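Local coordinates for protein Emp47p (form2) (PDB 2A6Z) that serves as a calcium-independent cargo receptor whose lectin domain recognises carbohydrate, taking part in glycoprotein secretion and in the exit of a related receptor from the endoplasmic reticulum, at residues A[66-71]-A[212-217]; A[168-173]-A[182-187]. All blocks are in the same frame, centred on the assembly; numbering follows the deposited sequence.

Interaction 1 of 2, residues A[66-71]-A[212-217]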
loop_
_atom_site.group_PDB
_atom_site.type_symbol
_atom_site.label_atom_id
_atom_site.label_comp_id
_atom_site.label_asym_id
_atom_site.label_seq_id
_atom_site.Cartn_x
_atom_site.Cartn_y
_atom_site.Cartn_z
ATOM N N GLU A 66 -3.161 2.384 -8.572
ATOM C CA GLU A 66 -4.483 2.047 -8.051
ATOM C C GLU A 66 -4.423 0.673 -7.444
ATOM O O GLU A 66 -4.179 -0.330 -8.155
ATOM C CB GLU A 66 -5.530 2.080 -9.156
ATOM C CG GLU A 66 -5.740 3.428 -9.780
ATOM C CD GLU A 66 -6.710 3.548 -10.885
ATOM O OE1 GLU A 66 -7.291 2.511 -11.297
ATOM O OE2 GLU A 66 -6.938 4.674 -11.366
ATOM N N TRP A 67 -4.687 0.582 -6.151
ATOM C CA TRP A 67 -4.721 -0.717 -5.418
ATOM C C TRP A 67 -6.146 -1.065 -5.108
ATOM O O TRP A 67 -6.879 -0.255 -4.527
ATOM C CB TRP A 67 -3.938 -0.555 -4.112
ATOM C CG TRP A 67 -2.471 -0.510 -4.199
ATOM C CD1 TRP A 67 -1.657 0.574 -4.164
ATOM C CD2 TRP A 67 -1.577 -1.655 -4.319
ATOM N NE1 TRP A 67 -0.328 0.194 -4.263
ATOM C CE2 TRP A 67 -0.270 -1.164 -4.339
ATOM C CE3 TRP A 67 -1.831 -3.046 -4.379
ATOM C CZ2 TRP A 67 0.850 -2.021 -4.435
ATOM C CZ3 TRP A 67 -0.692 -3.863 -4.480
ATOM C CH2 TRP A 67 0.589 -3.342 -4.511
ATOM N N THR A 68 -6.521 -2.309 -5.415
ATOM C CA THR A 68 -7.845 -2.819 -5.088
ATOM C C THR A 68 -7.647 -3.922 -4.002
ATOM O O THR A 68 -6.997 -4.936 -4.279
ATOM C CB THR A 68 -8.522 -3.408 -6.336
ATOM O OG1 THR A 68 -8.626 -2.413 -7.343
ATOM C CG2 THR A 68 -9.927 -3.872 -5.999
ATOM N N PHE A 69 -8.197 -3.666 -2.819
ATOM C CA PHE A 69 -7.896 -4.540 -1.660
ATOM C C PHE A 69 -9.128 -4.670 -0.800
ATOM O O PHE A 69 -10.066 -3.869 -0.888
ATOM C CB PHE A 69 -6.702 -4.044 -0.850
ATOM C CG PHE A 69 -7.105 -2.971 0.163
ATOM C CD1 PHE A 69 -7.240 -3.294 1.517
ATOM C CD2 PHE A 69 -7.382 -1.661 -0.233
ATOM C CE1 PHE A 69 -7.655 -2.362 2.434
ATOM C CE2 PHE A 69 -7.783 -0.730 0.693
ATOM C CZ PHE A 69 -7.918 -1.055 2.033
ATOM N N ARG A 70 -9.101 -5.628 0.114
ATOM C CA ARG A 70 -10.156 -5.701 1.112
ATOM C C ARG A 70 -9.565 -6.295 2.400
ATOM O O ARG A 70 -8.482 -6.851 2.423
ATOM C CB ARG A 70 -11.376 -6.525 0.657
ATOM C CG ARG A 70 -11.068 -8.029 0.498
ATOM C CD ARG A 70 -12.324 -8.728 -0.002
ATOM N NE ARG A 70 -12.021 -10.184 -0.023
ATOM C CZ ARG A 70 -12.897 -11.082 -0.373
ATOM N NH1 ARG A 70 -14.108 -10.730 -0.745
ATOM N NH2 ARG A 70 -12.534 -12.365 -0.339
ATOM N N SER A 71 -10.376 -6.110 3.456
ATOM C CA SER A 71 -10.158 -6.799 4.731
ATOM C C SER A 71 -11.434 -7.544 5.070
ATOM O O SER A 71 -12.526 -6.945 5.117
ATOM C CB SER A 71 -9.870 -5.775 5.856
ATOM O OG SER A 71 -9.916 -6.505 7.078
ATOM N N GLU A 212 -6.332 -8.661 1.810
ATOM C CA GLU A 212 -6.344 -9.367 0.520
ATOM C C GLU A 212 -6.239 -8.366 -0.632
ATOM O O GLU A 212 -6.858 -7.285 -0.569
ATOM C CB GLU A 212 -7.614 -10.165 0.364
ATOM C CG GLU A 212 -7.841 -11.085 1.565
ATOM C CD GLU A 212 -8.972 -12.041 1.471
ATOM O OE1 GLU A 212 -9.794 -11.909 0.507
ATOM O OE2 GLU A 212 -9.025 -12.933 2.358
ATOM N N ILE A 213 -5.473 -8.737 -1.647
ATOM C CA ILE A 213 -5.236 -7.928 -2.850
ATOM C C ILE A 213 -5.926 -8.542 -4.042
ATOM O O ILE A 213 -5.760 -9.745 -4.336
ATOM C CB ILE A 213 -3.749 -7.765 -3.121
ATOM C CG1 ILE A 213 -2.960 -7.311 -1.900
ATOM C CG2 ILE A 213 -3.510 -6.903 -4.355
ATOM C CD1 ILE A 213 -3.392 -5.901 -1.434
ATOM N N PHE A 214 -6.763 -7.779 -4.746
ATOM C CA PHE A 214 -7.414 -8.255 -5.970
ATOM C C PHE A 214 -6.667 -7.826 -7.246
ATOM O O PHE A 214 -6.729 -8.541 -8.263
ATOM C CB PHE A 214 -8.822 -7.708 -6.032
ATOM C CG PHE A 214 -9.877 -8.316 -5.175
ATOM C CD1 PHE A 214 -11.235 -8.107 -5.465
ATOM C CD2 PHE A 214 -9.586 -9.133 -4.083
ATOM C CE1 PHE A 214 -12.256 -8.662 -4.724
ATOM C CE2 PHE A 214 -10.619 -9.707 -3.337
ATOM C CZ PHE A 214 -11.923 -9.504 -3.657
ATOM N N LYS A 215 -6.083 -6.624 -7.257
ATOM C CA LYS A 215 -5.622 -6.002 -8.506
ATOM C C LYS A 215 -4.768 -4.825 -8.137
ATOM O O LYS A 215 -5.039 -4.158 -7.087
ATOM C CB LYS A 215 -6.854 -5.520 -9.299
ATOM C CG LYS A 215 -6.591 -4.922 -10.671
ATOM C CD LYS A 215 -7.852 -4.643 -11.425
ATOM C CE LYS A 215 -8.726 -3.549 -10.888
ATOM N NZ LYS A 215 -9.764 -3.223 -11.901
ATOM N N MET A 216 -3.820 -4.478 -8.988
ATOM C CA MET A 216 -3.126 -3.201 -8.876
ATOM C C MET A 216 -2.858 -2.741 -10.302
ATOM O O MET A 216 -2.421 -3.518 -11.136
ATOM C CB MET A 216 -1.820 -3.342 -8.069
ATOM C CG MET A 216 -1.007 -2.063 -7.833
ATOM S SD MET A 216 0.160 -2.000 -9.228
ATOM C CE MET A 216 0.964 -0.425 -8.902
ATOM N N GLN A 217 -3.124 -1.472 -10.574
ATOM C CA GLN A 217 -2.855 -0.932 -11.874
ATOM C C GLN A 217 -1.964 0.286 -11.731
ATOM O O GLN A 217 -2.197 1.167 -10.891
ATOM C CB GLN A 217 -4.136 -0.577 -12.624
ATOM C CG GLN A 217 -4.785 -1.935 -12.955
ATOM C CD GLN A 217 -5.933 -1.743 -13.925
ATOM O OE1 GLN A 217 -5.904 -2.298 -15.038
ATOM N NE2 GLN A 217 -6.928 -0.963 -13.510
HETATM O O HOH W 1 -6.554 -1.681 -8.916
HETATM O O HOH W 2 -7.581 -0.104 -10.973
#
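Arg70 and Glu212 meet side-on at one end of this strand pair, where Glu212 OE1 accepts from both Arg70 NE and NH2, each at 2.9 Å. The oxygen lies almost in the guanidinium plane, whereas NE reaches it from 44° above the carboxylate and NH2 from the syn side. Arg38 of the adjoining strand also salt-bridges OE1, while Ser210 bonds Glu212 OE2 and Ser154 O takes Arg70 NH1; two arginines on one carboxylate probably stabilise its charged form. The CE2-CZ side of the Phe214 ring lies over one guanidinium face, toward its rim, the planes 58° apart, with CE2 3.6 Å from Arg70 NE.

Six backbone hydrogen bonds join the antiparallel strands, interrupted by a classic beta bulge in which Phe214 and Lys215 both face Thr68: Thr68 N donates to Lys215 O, and Thr68 O receives Phe214 N. The pair is central to one sheet of the legume-lectin-like beta sandwich, and its inner face carries Trp67, Phe69, Ile213 and Met216. In one of its two conformers, Met216, with CG anti to the backbone N (chi1 -178°), places CG over the six-membered ring of Trp67 in CH-pi contact, 3.5 Å from the centroid. On the other face, one water donates to Glu66 O and bonds Thr68 OG1; a second joins Glu66 OE1 to Gln217 NE2, and Glu66 OE2 is held by Ser2 and Arg160.

Interaction 2 of 2, residues A[168-173]-A[182-187]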
loop_
_atom_site.group_PDB
_atom_site.type_symbol
_atom_site.label_atom_id
_atom_site.label_comp_id
_atom_site.label_asym_id
_atom_site.label_seq_id
_atom_site.Cartn_x
_atom_site.Cartn_y
_atom_site.Cartn_z
ATOM N N ASP A 168 2.201 21.125 -10.400
ATOM C CA ASP A 168 3.077 21.610 -9.302
ATOM C C ASP A 168 3.252 20.560 -8.219
ATOM O O ASP A 168 3.204 20.831 -7.014
ATOM C CB ASP A 168 2.511 22.951 -8.758
ATOM C CG ASP A 168 2.656 24.009 -9.827
ATOM O OD1 ASP A 168 3.793 24.296 -10.267
ATOM O OD2 ASP A 168 1.662 24.574 -10.316
ATOM N N ASN A 169 3.547 19.306 -8.641
ATOM C CA ASN A 169 3.920 18.220 -7.777
ATOM C C ASN A 169 2.747 17.852 -6.835
ATOM O O ASN A 169 2.972 17.671 -5.645
ATOM C CB ASN A 169 5.176 18.522 -6.920
ATOM C CG ASN A 169 6.220 19.203 -7.743
ATOM O OD1 ASN A 169 6.699 18.637 -8.759
ATOM N ND2 ASN A 169 6.621 20.374 -7.278
ATOM N N LEU A 170 1.543 17.753 -7.392
ATOM C CA LEU A 170 0.394 17.388 -6.546
ATOM C C LEU A 170 0.414 15.873 -6.289
ATOM O O LEU A 170 0.330 15.053 -7.225
ATOM C CB LEU A 170 -0.900 17.768 -7.278
ATOM C CG LEU A 170 -2.181 17.518 -6.429
ATOM C CD1 LEU A 170 -2.189 18.429 -5.217
ATOM C CD2 LEU A 170 -3.407 17.738 -7.283
ATOM N N LEU A 171 0.464 15.516 -5.017
ATOM C CA LEU A 171 0.308 14.118 -4.538
ATOM C C LEU A 171 -1.115 14.025 -3.990
ATOM O O LEU A 171 -1.453 14.787 -3.080
ATOM C CB LEU A 171 1.328 13.829 -3.460
ATOM C CG LEU A 171 1.182 12.492 -2.763
ATOM C CD1 LEU A 171 1.394 11.313 -3.754
ATOM C CD2 LEU A 171 2.189 12.383 -1.614
ATOM N N LYS A 172 -1.900 13.115 -4.530
ATOM C CA LYS A 172 -3.288 12.979 -4.119
ATOM C C LYS A 172 -3.580 11.500 -3.910
ATOM O O LYS A 172 -3.095 10.637 -4.645
ATOM C CB LYS A 172 -4.217 13.579 -5.176
ATOM C CG LYS A 172 -5.703 13.470 -4.847
ATOM C CD LYS A 172 -6.531 14.370 -5.707
ATOM C CE LYS A 172 -6.597 13.895 -7.089
ATOM N NZ LYS A 172 -7.502 14.852 -7.793
ATOM N N VAL A 173 -4.392 11.243 -2.882
ATOM C CA VAL A 173 -4.929 9.922 -2.647
ATOM C C VAL A 173 -6.468 10.030 -2.647
ATOM O O VAL A 173 -7.013 10.876 -1.949
ATOM C CB VAL A 173 -4.423 9.337 -1.323
ATOM C CG1 VAL A 173 -5.108 8.014 -1.011
ATOM C CG2 VAL A 173 -2.905 9.187 -1.379
ATOM N N GLN A 182 -4.693 15.584 -0.283
ATOM C CA GLN A 182 -3.762 16.009 -1.341
ATOM C C GLN A 182 -2.789 17.017 -0.775
ATOM O O GLN A 182 -3.078 17.721 0.204
ATOM C CB GLN A 182 -4.493 16.587 -2.560
ATOM C CG GLN A 182 -5.182 17.916 -2.308
ATOM C CD GLN A 182 -5.828 18.458 -3.565
ATOM O OE1 GLN A 182 -6.630 17.780 -4.175
ATOM N NE2 GLN A 182 -5.454 19.693 -3.906
ATOM N N THR A 183 -1.634 17.131 -1.432
ATOM C CA THR A 183 -0.604 18.091 -0.987
ATOM C C THR A 183 0.346 18.361 -2.137
ATOM O O THR A 183 0.526 17.534 -3.034
ATOM C CB THR A 183 0.172 17.513 0.213
ATOM O OG1 THR A 183 1.101 18.527 0.706
ATOM C CG2 THR A 183 1.007 16.275 -0.132
ATOM N N ARG A 184 1.009 19.519 -2.068
ATOM C CA ARG A 184 2.101 19.876 -2.958
ATOM C C ARG A 184 3.401 20.024 -2.150
ATOM O O ARG A 184 4.416 20.501 -2.669
ATOM C CB ARG A 184 1.806 21.175 -3.728
ATOM C CG ARG A 184 0.722 20.923 -4.778
ATOM C CD ARG A 184 0.449 22.144 -5.638
ATOM N NE ARG A 184 -0.542 21.927 -6.676
ATOM C CZ ARG A 184 -1.849 22.109 -6.499
ATOM N NH1 ARG A 184 -2.293 22.449 -5.313
ATOM N NH2 ARG A 184 -2.717 21.899 -7.493
ATOM N N LYS A 185 3.430 19.545 -0.904
ATOM C CA LYS A 185 4.626 19.718 -0.079
ATOM C C LYS A 185 5.661 18.621 -0.292
ATOM O O LYS A 185 6.759 18.742 0.248
ATOM C CB LYS A 185 4.274 19.795 1.408
ATOM C CG LYS A 185 3.476 21.030 1.766
ATOM C CD LYS A 185 2.902 20.969 3.166
ATOM C CE LYS A 185 3.739 21.373 4.344
ATOM N NZ LYS A 185 2.836 21.135 5.524
ATOM N N VAL A 186 5.336 17.576 -1.039
ATOM C CA VAL A 186 6.238 16.457 -1.260
ATOM C C VAL A 186 6.724 16.470 -2.695
ATOM O O VAL A 186 5.936 16.311 -3.641
ATOM C CB VAL A 186 5.507 15.132 -0.988
ATOM C CG1 VAL A 186 6.429 13.935 -1.110
ATOM C CG2 VAL A 186 4.911 15.163 0.429
ATOM N N ARG A 187 8.026 16.717 -2.867
ATOM C CA ARG A 187 8.650 16.687 -4.202
ATOM C C ARG A 187 9.579 15.510 -4.178
ATOM O O ARG A 187 10.717 15.601 -3.679
ATOM C CB ARG A 187 9.404 17.973 -4.551
ATOM C CG ARG A 187 8.441 19.187 -4.463
ATOM C CD ARG A 187 9.037 20.454 -5.025
ATOM N NE ARG A 187 10.169 20.939 -4.201
ATOM C CZ ARG A 187 10.773 22.092 -4.394
ATOM N NH1 ARG A 187 10.385 22.833 -5.421
ATOM N NH2 ARG A 187 11.770 22.528 -3.662
HETATM O O HOH W 3 5.284 21.585 -5.059
HETATM O O HOH W 4 8.550 22.639 -7.915
HETATM O O HOH W 5 -7.098 17.614 -7.053
#
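Leu171 and Thr183 form the hydrogen-bonded pair of a beta hairpin, strands 170-175 and 178-183, at a sheet margin of the lectin sandwich: Leu171 N donates to Thr183 O at 2.8 Å, and Thr183 N returns a bond to Leu171 O. Next to them the side chains of Lys172 and Gln182 run alongside each other in the same direction, with Lys172 CD 3.7 Å from Gln182 OE1 and a water joining that oxygen to Lys172 NZ. Leu170 CD1 touches two polar groups: it sits over the centre of one Arg184 guanidinium face, 3.9 Å above the plane, and 3.7 Å from Gln182 NE2. The extended stem of Arg184 runs past the turn, its CG 3.3 Å from Asp168 O, and Asp167 holds NH2 by a salt bridge.

Asn169 ND2 comes within 3.3 Å of Arg187 CD. One water accepts from this amide and donates to Asp168 O and Arg184 O; another joins ND2 to Arg187 NH1.

Behind this first shell, a G1 beta bulge places Asn169 and Leu170 opposite Asp164, while an ST turn, Lys185 N to Thr183 OG1, bends the chain as it leaves the hairpin. The side chains of Leu171 and Thr183 both rest against Phe143. No hydrogen bond or salt bridge joins side chain to side chain directly across the segments; beside two backbone bonds and aliphatic packing, the polar side-chain links run through solvent.

Interactions 1 and 2 belong to the same seven-stranded antiparallel sheet of the lectin sandwich, their centres 23 Å apart and their nearest atoms about 9 Å apart, without touching. Strand 153-164 lies between them, pairing with strand 63-72 on one side and with strand 170-175 on the other. Interaction 1 joins segments separated by 140 residues near the middle of the sheet, and interaction 2, wholly within that interval, is the local hairpin that ends at one of its two outermost strands, 178-183. The sheet thus illustrates how pairing between distant parts of the chain can build the middle of a sheet, while sequence-local pairing finishes its margin.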